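Side-chain contacts in putative acyl-CoA dehydrogenase (Burkholderia xenovorans, PDB 5JSC), which belongs to the flavin-binding acyl-CoA dehydrogenase family and holds flavin-adenine dinucleotide between subunits of a four-chain assembly: residues Ala267-Phe272 and Arg376-Tyr381; Ala342-Gln347 and Gly383-Gln388. All coordinates share one frame; numbering follows the deposited sequence.

Contact 1 of 2, residues Ala267-Phe272 and Arg376-Tyr381; sequences AASLGF and RALRIY. With FAD (flavin-adenine dinucleotide), chain M.
Leu378 touches three residues of helix 250-286, chiefly through one methyl, CD2. Ser269 comes nearest, its OG 3.4 Å from Leu378 CD2. Next is Phe272: CD2 of Leu378 sits at the ring's edge, in the plane of the ring and 3.9 Å from Phe272 CE2, and the two side chains meet at about a right angle. Ala268 CB lies 4.1 Å from the same methyl. No hydrogen bond passes between the segments; Ser269 OG, beside its own backbone N (chi1 -60°), bonds back to the carbonyl of Val265 one helical turn earlier while also lying against the leucine methyl. This is the helical C-terminal domain of the acyl-CoA dehydrogenase fold, and Leu378 joins the loop between helices 367-376 and 385-405 to helix 250-286. Further along the loop, the Tyr381 ring has Leu378 CA over the centre of one face. Its CD2 reaches FAD C7 at 3.6 Å, meeting the flavin obliquely, while Ile380 O approaches FAD C4' to 3.6 Å. Backbone bonds shape this turn: Ala377 O accepts from both Ile380 N and Tyr381 N. Behind it, the guanidinium groups of Arg376 and Arg379 overlap with an offset, NH1 of Arg379 above the centre of the Arg376 group, and both form salt bridges to Asp351 of the second subunit.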
loop_
_atom_site.group_PDB
_atom_site.type_symbol
_atom_site.label_atom_id
_atom_site.label_comp_id
_atom_site.label_asym_id
_atom_site.label_seq_id
_atom_site.Cartn_x
_atom_site.Cartn_y
_atom_site.Cartn_z
ATOM N N ALA C 267 -7.516 21.375 1.805
ATOM C CA ALA C 267 -6.946 22.303 0.832
ATOM C C ALA C 267 -5.512 22.683 1.195
ATOM O O ALA C 267 -4.646 22.771 0.314
ATOM C CB ALA C 267 -7.833 23.545 0.723
ATOM N N ALA C 268 -5.238 22.914 2.481
ATOM C CA ALA C 268 -3.862 23.209 2.882
ATOM C C ALA C 268 -2.945 22.032 2.580
ATOM O O ALA C 268 -1.835 22.219 2.063
ATOM C CB ALA C 268 -3.791 23.573 4.366
ATOM N N SER C 269 -3.397 20.812 2.885
ATOM C CA SER C 269 -2.623 19.614 2.563
ATOM C C SER C 269 -2.285 19.574 1.082
ATOM O O SER C 269 -1.144 19.292 0.689
ATOM C CB SER C 269 -3.420 18.360 2.933
ATOM O OG SER C 269 -3.733 18.315 4.309
ATOM N N LEU C 270 -3.284 19.853 0.251
ATOM C CA LEU C 270 -3.105 19.879 -1.193
ATOM C C LEU C 270 -2.071 20.918 -1.606
ATOM O O LEU C 270 -1.239 20.654 -2.481
ATOM C CB LEU C 270 -4.463 20.162 -1.841
ATOM C CG LEU C 270 -4.513 20.499 -3.326
ATOM C CD1 LEU C 270 -3.993 19.328 -4.148
ATOM C CD2 LEU C 270 -5.959 20.836 -3.721
ATOM N N GLY C 271 -2.120 22.109 -1.002
ATOM C CA GLY C 271 -1.124 23.129 -1.314
ATOM C C GLY C 271 0.290 22.697 -0.967
ATOM O O GLY C 271 1.224 22.887 -1.752
ATOM N N PHE C 272 0.473 22.119 0.227
ATOM C CA PHE C 272 1.776 21.561 0.578
ATOM C C PHE C 272 2.211 20.513 -0.445
ATOM O O PHE C 272 3.375 20.494 -0.873
ATOM C CB PHE C 272 1.732 20.950 1.981
ATOM C CG PHE C 272 1.581 21.962 3.096
ATOM C CD1 PHE C 272 2.363 23.119 3.132
ATOM C CD2 PHE C 272 0.661 21.746 4.121
ATOM C CE1 PHE C 272 2.225 24.037 4.161
ATOM C CE2 PHE C 272 0.521 22.665 5.156
ATOM C CZ PHE C 272 1.298 23.816 5.173
ATOM N N ARG C 376 2.917 16.622 8.862
ATOM C CA ARG C 376 2.591 15.495 9.732
ATOM C C ARG C 376 1.401 15.803 10.634
ATOM O O ARG C 376 0.535 14.939 10.840
ATOM C CB ARG C 376 3.815 15.093 10.562
ATOM C CG ARG C 376 3.644 13.769 11.312
ATOM C CD ARG C 376 3.268 12.654 10.350
ATOM N NE ARG C 376 2.908 11.375 10.965
ATOM C CZ ARG C 376 1.685 11.096 11.418
ATOM N NH1 ARG C 376 0.743 12.037 11.397
ATOM N NH2 ARG C 376 1.398 9.894 11.919
ATOM N N ALA C 377 1.307 17.042 11.138
ATOM C CA ALA C 377 0.213 17.382 12.043
ATOM C C ALA C 377 -1.142 17.435 11.350
ATOM O O ALA C 377 -2.163 17.295 12.028
ATOM C CB ALA C 377 0.468 18.731 12.722
ATOM N N LEU C 378 -1.187 17.634 10.028
ATOM C CA LEU C 378 -2.486 17.788 9.375
ATOM C C LEU C 378 -3.254 16.477 9.316
ATOM O O LEU C 378 -4.460 16.493 9.055
ATOM C CB LEU C 378 -2.328 18.369 7.966
ATOM C CG LEU C 378 -2.144 19.898 7.912
ATOM C CD1 LEU C 378 -0.802 20.358 8.482
ATOM C CD2 LEU C 378 -2.332 20.441 6.503
ATOM N N ARG C 379 -2.586 15.346 9.562
ATOM C CA ARG C 379 -3.259 14.065 9.689
ATOM C C ARG C 379 -3.815 13.852 11.088
ATOM O O ARG C 379 -4.444 12.819 11.342
ATOM C CB ARG C 379 -2.279 12.940 9.317
ATOM C CG ARG C 379 -1.834 13.013 7.841
ATOM C CD ARG C 379 -0.583 12.187 7.591
ATOM N NE ARG C 379 -0.766 10.815 8.070
ATOM C CZ ARG C 379 0.235 9.997 8.393
ATOM N NH1 ARG C 379 1.490 10.417 8.279
ATOM N NH2 ARG C 379 -0.024 8.763 8.826
ATOM N N ILE C 380 -3.626 14.825 11.981
ATOM C CA ILE C 380 -3.998 14.708 13.385
ATOM C C ILE C 380 -5.006 15.778 13.789
ATOM O O ILE C 380 -6.053 15.469 14.376
ATOM C CB ILE C 380 -2.751 14.752 14.300
ATOM C CG1 ILE C 380 -1.853 13.543 14.006
ATOM C CG2 ILE C 380 -3.154 14.782 15.775
ATOM C CD1 ILE C 380 -0.430 13.686 14.499
ATOM N N TYR C 381 -4.733 17.041 13.444
ATOM C CA TYR C 381 -5.634 18.076 13.918
ATOM C C TYR C 381 -6.872 18.185 13.019
ATOM O O TYR C 381 -6.924 17.646 11.911
ATOM C CB TYR C 381 -4.894 19.414 14.080
ATOM C CG TYR C 381 -4.362 20.199 12.879
ATOM C CD1 TYR C 381 -5.178 20.545 11.806
ATOM C CD2 TYR C 381 -3.057 20.705 12.888
ATOM C CE1 TYR C 381 -4.693 21.314 10.749
ATOM C CE2 TYR C 381 -2.571 21.487 11.839
ATOM C CZ TYR C 381 -3.400 21.790 10.775
ATOM O OH TYR C 381 -2.950 22.577 9.732
HETATM P PA FAD M . -6.204 10.985 20.996
HETATM O O1A FAD M . -7.607 11.453 21.102
HETATM O O2A FAD M . -5.586 10.342 22.240
HETATM O O5B FAD M . -6.117 9.982 19.768
HETATM C C5B FAD M . -4.882 9.288 19.505
HETATM C C4B FAD M . -5.081 8.567 18.197
HETATM O O4B FAD M . -6.107 7.572 18.365
HETATM C C3B FAD M . -5.613 9.422 17.056
HETATM O O3B FAD M . -4.605 10.227 16.439
HETATM C C2B FAD M . -6.209 8.365 16.124
HETATM O O2B FAD M . -5.184 7.799 15.306
HETATM C C1B FAD M . -6.716 7.305 17.118
HETATM N N9A FAD M . -8.160 7.279 17.325
HETATM C C8A FAD M . -8.953 8.300 17.779
HETATM N N7A FAD M . -10.207 7.965 17.956
HETATM C C5A FAD M . -10.246 6.626 17.587
HETATM C C6A FAD M . -11.286 5.680 17.562
HETATM N N6A FAD M . -12.550 5.953 17.905
HETATM N N1A FAD M . -10.989 4.425 17.153
HETATM C C2A FAD M . -9.730 4.153 16.784
HETATM N N3A FAD M . -8.666 4.964 16.767
HETATM C C4A FAD M . -8.993 6.193 17.189
HETATM N N1 FAD M . -7.181 21.346 19.184
HETATM C C2 FAD M . -7.992 22.416 19.457
HETATM O O2 FAD M . -8.977 22.320 20.209
HETATM N N3 FAD M . -7.711 23.636 18.900
HETATM C C4 FAD M . -6.655 23.914 18.055
HETATM O O4 FAD M . -6.443 25.064 17.682
HETATM C C4X FAD M . -5.825 22.786 17.747
HETATM N N5 FAD M . -4.769 22.983 17.008
HETATM C C5X FAD M . -3.861 21.944 16.878
HETATM C C6 FAD M . -2.655 22.187 16.225
HETATM C C7 FAD M . -1.666 21.214 16.157
HETATM C C7M FAD M . -0.357 21.535 15.481
HETATM C C8 FAD M . -1.897 19.951 16.737
HETATM C C8M FAD M . -0.848 18.867 16.690
HETATM C C9 FAD M . -3.109 19.700 17.372
HETATM C C9A FAD M . -4.088 20.685 17.455
HETATM N N10 FAD M . -5.284 20.493 18.180
HETATM C C10 FAD M . -6.159 21.535 18.370
HETATM C "C1'" FAD M . -5.508 19.211 18.861
HETATM C "C2'" FAD M . -5.980 18.103 17.925
HETATM O "O2'" FAD M . -7.316 18.343 17.485
HETATM C "C3'" FAD M . -5.919 16.765 18.661
HETATM O "O3'" FAD M . -4.537 16.493 18.850
HETATM C "C4'" FAD M . -6.575 15.610 17.906
HETATM O "O4'" FAD M . -7.994 15.781 17.932
HETATM C "C5'" FAD M . -6.199 14.265 18.493
HETATM O "O5'" FAD M . -6.556 14.277 19.891
HETATM P P FAD M . -5.426 13.733 20.923
HETATM O O1P FAD M . -4.117 14.403 20.686
HETATM O O2P FAD M . -5.959 13.845 22.319
HETATM O O3P FAD M . -5.266 12.191 20.553
#

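Contact 2 of 2, residues Ala342-Gln347 and Gly383-Gln388. With FAD (flavin-adenine dinucleotide), chain M.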
loop_
_atom_site.group_PDB
_atom_site.type_symbol
_atom_site.label_atom_id
_atom_site.label_comp_id
_atom_site.label_asym_id
_atom_site.label_seq_id
_atom_site.Cartn_x
_atom_site.Cartn_y
_atom_site.Cartn_z
ATOM N N ALA C 342 -6.616 14.010 1.334
ATOM C CA ALA C 342 -5.613 15.011 0.981
ATOM C C ALA C 342 -4.466 15.031 1.984
ATOM O O ALA C 342 -3.314 15.245 1.602
ATOM C CB ALA C 342 -6.265 16.390 0.858
ATOM N N SER C 343 -4.749 14.824 3.275
ATOM C CA SER C 343 -3.663 14.859 4.254
ATOM C C SER C 343 -2.801 13.607 4.158
ATOM O O SER C 343 -1.564 13.696 4.176
ATOM C CB SER C 343 -4.217 15.029 5.673
ATOM O OG SER C 343 -5.064 13.950 6.040
ATOM N N GLU C 344 -3.433 12.434 4.036
ATOM C CA GLU C 344 -2.654 11.208 3.875
ATOM C C GLU C 344 -1.907 11.211 2.554
ATOM O O GLU C 344 -0.748 10.779 2.485
ATOM C CB GLU C 344 -3.555 9.977 3.959
ATOM C CG GLU C 344 -4.159 9.724 5.337
ATOM C CD GLU C 344 -3.133 9.288 6.369
ATOM O OE1 GLU C 344 -3.298 9.645 7.554
ATOM O OE2 GLU C 344 -2.162 8.579 6.003
ATOM N N GLY C 345 -2.558 11.703 1.499
ATOM C CA GLY C 345 -1.912 11.757 0.201
ATOM C C GLY C 345 -0.758 12.739 0.170
ATOM O O GLY C 345 0.299 12.447 -0.398
ATOM N N ALA C 346 -0.936 13.917 0.782
ATOM C CA ALA C 346 0.142 14.900 0.792
ATOM C C ALA C 346 1.364 14.363 1.516
ATOM O O ALA C 346 2.500 14.629 1.108
ATOM C CB ALA C 346 -0.316 16.202 1.441
ATOM N N GLN C 347 1.157 13.587 2.583
ATOM C CA GLN C 347 2.285 12.944 3.253
ATOM C C GLN C 347 3.080 12.108 2.266
ATOM O O GLN C 347 4.314 12.175 2.231
ATOM C CB GLN C 347 1.777 12.073 4.407
ATOM C CG GLN C 347 2.895 11.337 5.172
ATOM C CD GLN C 347 3.521 12.189 6.260
ATOM O OE1 GLN C 347 2.818 12.795 7.072
ATOM N NE2 GLN C 347 4.859 12.261 6.273
ATOM N N GLY C 383 -9.397 16.576 13.655
ATOM C CA GLY C 383 -9.887 15.209 13.594
ATOM C C GLY C 383 -8.900 14.276 12.913
ATOM O O GLY C 383 -8.629 14.434 11.720
ATOM N N ALA C 384 -8.362 13.304 13.650
ATOM C CA ALA C 384 -7.330 12.442 13.092
ATOM C C ALA C 384 -7.885 11.604 11.941
ATOM O O ALA C 384 -9.092 11.369 11.829
ATOM C CB ALA C 384 -6.756 11.533 14.179
ATOM N N THR C 385 -6.979 11.156 11.067
ATOM C CA THR C 385 -7.384 10.320 9.938
ATOM C C THR C 385 -8.372 9.233 10.332
ATOM O O THR C 385 -9.392 9.024 9.665
ATOM C CB THR C 385 -6.149 9.682 9.312
ATOM O OG1 THR C 385 -5.351 10.715 8.740
ATOM C CG2 THR C 385 -6.542 8.666 8.230
ATOM N N GLU C 386 -8.081 8.533 11.426
ATOM C CA GLU C 386 -8.912 7.406 11.823
ATOM C C GLU C 386 -10.312 7.862 12.210
ATOM O O GLU C 386 -11.289 7.146 11.960
ATOM C CB GLU C 386 -8.228 6.654 12.970
ATOM C CG GLU C 386 -6.886 5.973 12.559
ATOM C CD GLU C 386 -5.759 6.948 12.198
ATOM O OE1 GLU C 386 -5.672 8.033 12.813
ATOM O OE2 GLU C 386 -4.949 6.615 11.298
ATOM N N VAL C 387 -10.430 9.051 12.811
ATOM C CA VAL C 387 -11.746 9.623 13.088
ATOM C C VAL C 387 -12.493 9.875 11.785
ATOM O O VAL C 387 -13.686 9.565 11.669
ATOM C CB VAL C 387 -11.603 10.914 13.920
ATOM C CG1 VAL C 387 -12.942 11.616 14.072
ATOM C CG2 VAL C 387 -10.998 10.611 15.279
ATOM N N GLN C 388 -11.803 10.431 10.782
ATOM C CA GLN C 388 -12.446 10.687 9.493
ATOM C C GLN C 388 -12.930 9.390 8.853
ATOM O O GLN C 388 -14.036 9.338 8.295
ATOM C CB GLN C 388 -11.483 11.419 8.538
ATOM C CG GLN C 388 -10.784 12.645 9.123
ATOM C CD GLN C 388 -11.734 13.784 9.503
ATOM O OE1 GLN C 388 -12.886 13.834 9.067
ATOM N NE2 GLN C 388 -11.246 14.698 10.330
HETATM P PA FAD M . -6.204 10.985 20.996
HETATM O O1A FAD M . -7.607 11.453 21.102
HETATM O O2A FAD M . -5.586 10.342 22.240
HETATM O O5B FAD M . -6.117 9.982 19.768
HETATM C C5B FAD M . -4.882 9.288 19.505
HETATM C C4B FAD M . -5.081 8.567 18.197
HETATM O O4B FAD M . -6.107 7.572 18.365
HETATM C C3B FAD M . -5.613 9.422 17.056
HETATM O O3B FAD M . -4.605 10.227 16.439
HETATM C C2B FAD M . -6.209 8.365 16.124
HETATM O O2B FAD M . -5.184 7.799 15.306
HETATM C C1B FAD M . -6.716 7.305 17.118
HETATM N N9A FAD M . -8.160 7.279 17.325
HETATM C C8A FAD M . -8.953 8.300 17.779
HETATM N N7A FAD M . -10.207 7.965 17.956
HETATM C C5A FAD M . -10.246 6.626 17.587
HETATM C C6A FAD M . -11.286 5.680 17.562
HETATM N N6A FAD M . -12.550 5.953 17.905
HETATM N N1A FAD M . -10.989 4.425 17.153
HETATM C C2A FAD M . -9.730 4.153 16.784
HETATM N N3A FAD M . -8.666 4.964 16.767
HETATM C C4A FAD M . -8.993 6.193 17.189
HETATM N N1 FAD M . -7.181 21.346 19.184
HETATM C C2 FAD M . -7.992 22.416 19.457
HETATM O O2 FAD M . -8.977 22.320 20.209
HETATM N N3 FAD M . -7.711 23.636 18.900
HETATM C C4 FAD M . -6.655 23.914 18.055
HETATM O O4 FAD M . -6.443 25.064 17.682
HETATM C C4X FAD M . -5.825 22.786 17.747
HETATM N N5 FAD M . -4.769 22.983 17.008
HETATM C C5X FAD M . -3.861 21.944 16.878
HETATM C C6 FAD M . -2.655 22.187 16.225
HETATM C C7 FAD M . -1.666 21.214 16.157
HETATM C C7M FAD M . -0.357 21.535 15.481
HETATM C C8 FAD M . -1.897 19.951 16.737
HETATM C C8M FAD M . -0.848 18.867 16.690
HETATM C C9 FAD M . -3.109 19.700 17.372
HETATM C C9A FAD M . -4.088 20.685 17.455
HETATM N N10 FAD M . -5.284 20.493 18.180
HETATM C C10 FAD M . -6.159 21.535 18.370
HETATM C "C1'" FAD M . -5.508 19.211 18.861
HETATM C "C2'" FAD M . -5.980 18.103 17.925
HETATM O "O2'" FAD M . -7.316 18.343 17.485
HETATM C "C3'" FAD M . -5.919 16.765 18.661
HETATM O "O3'" FAD M . -4.537 16.493 18.850
HETATM C "C4'" FAD M . -6.575 15.610 17.906
HETATM O "O4'" FAD M . -7.994 15.781 17.932
HETATM C "C5'" FAD M . -6.199 14.265 18.493
HETATM O "O5'" FAD M . -6.556 14.277 19.891
HETATM P P FAD M . -5.426 13.733 20.923
HETATM O O1P FAD M . -4.117 14.403 20.686
HETATM O O2P FAD M . -5.959 13.845 22.319
HETATM O O3P FAD M . -5.266 12.191 20.553
HETATM O O HOH W 1 -6.348 13.256 8.373
HETATM O O HOH W 2 -2.771 7.506 9.823
#
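Thr385 sets its hydroxyl and methyl against the end of Glu344, the two side chains approaching from opposite directions. Both belong to the helical C-terminal domain of the acyl-CoA dehydrogenase fold, where the first turn of helix 385-405, with Ala384 as its N-cap residue, packs beside helix 332-356. Thr385 OG1 donates to Glu344 OE1 at 2.6 Å, and OE1 receives the bond on its anti lone pair, the one turned away from the other carboxylate oxygen. A bend at the glutamate's second torsion (chi2 -69°) turns the carboxylate onto this hydroxyl, and Glu344 CG lies 3.9 Å from Thr385 CG2. Arg379 forms a salt bridge to the same OE1, and this probably favours the ionised carboxylate.

Two waters extend the contact. One donates to both Ser343 OG and Thr385 OG1, spanning hydroxyls that stand 4.2 Å apart; Ser343 OG itself bonds to the carbonyl of Lys339 on its own helix. The other donates to Glu344 OE1 and to Glu386 OE2, two oxygens 5.1 Å apart, so a water's two hydrogens lie between what are probably like charges. The other oxygen of Glu386 faces the cofactor: FAD O2B, a ribose hydroxyl, donates to Glu386 OE1 at 2.6 Å, and Gln355 of the second subunit also bonds to this oxygen. Ala384 CB and Val387 CG2 add van der Waals contacts to the ribose and adenine. At the start of the segment, Gly383 has backbone angles at which a side chain would run into the preceding carbonyl oxygen, and its own carbonyl accepts from Lys339. Gln388 NE2 donates to Gly383 O at 3.0 Å, nearly straight at 167° but from well above the carbonyl plane.

The centres of contacts 1 and 2 lie about 8 Å apart, both in the C-terminal domain, and their segments alternate along the chain: 267-272, 342-347, 376-381, then 383-388. Helices 250-286 and 332-356 supply the earlier halves; the later halves follow one another through the loop into helix 385-405. The contacts touch directly, with Arg379 NE of contact 1 2.8 Å from Glu344 OE1 of contact 2 in a salt bridge and Ser269 O packing on Ala346 CB. Both also reach FAD and the second subunit: contact 1 lies by the flavin, contact 2 by the adenosine end, so one continuous piece of chain joins the helical core to the cofactor and the subunit interface.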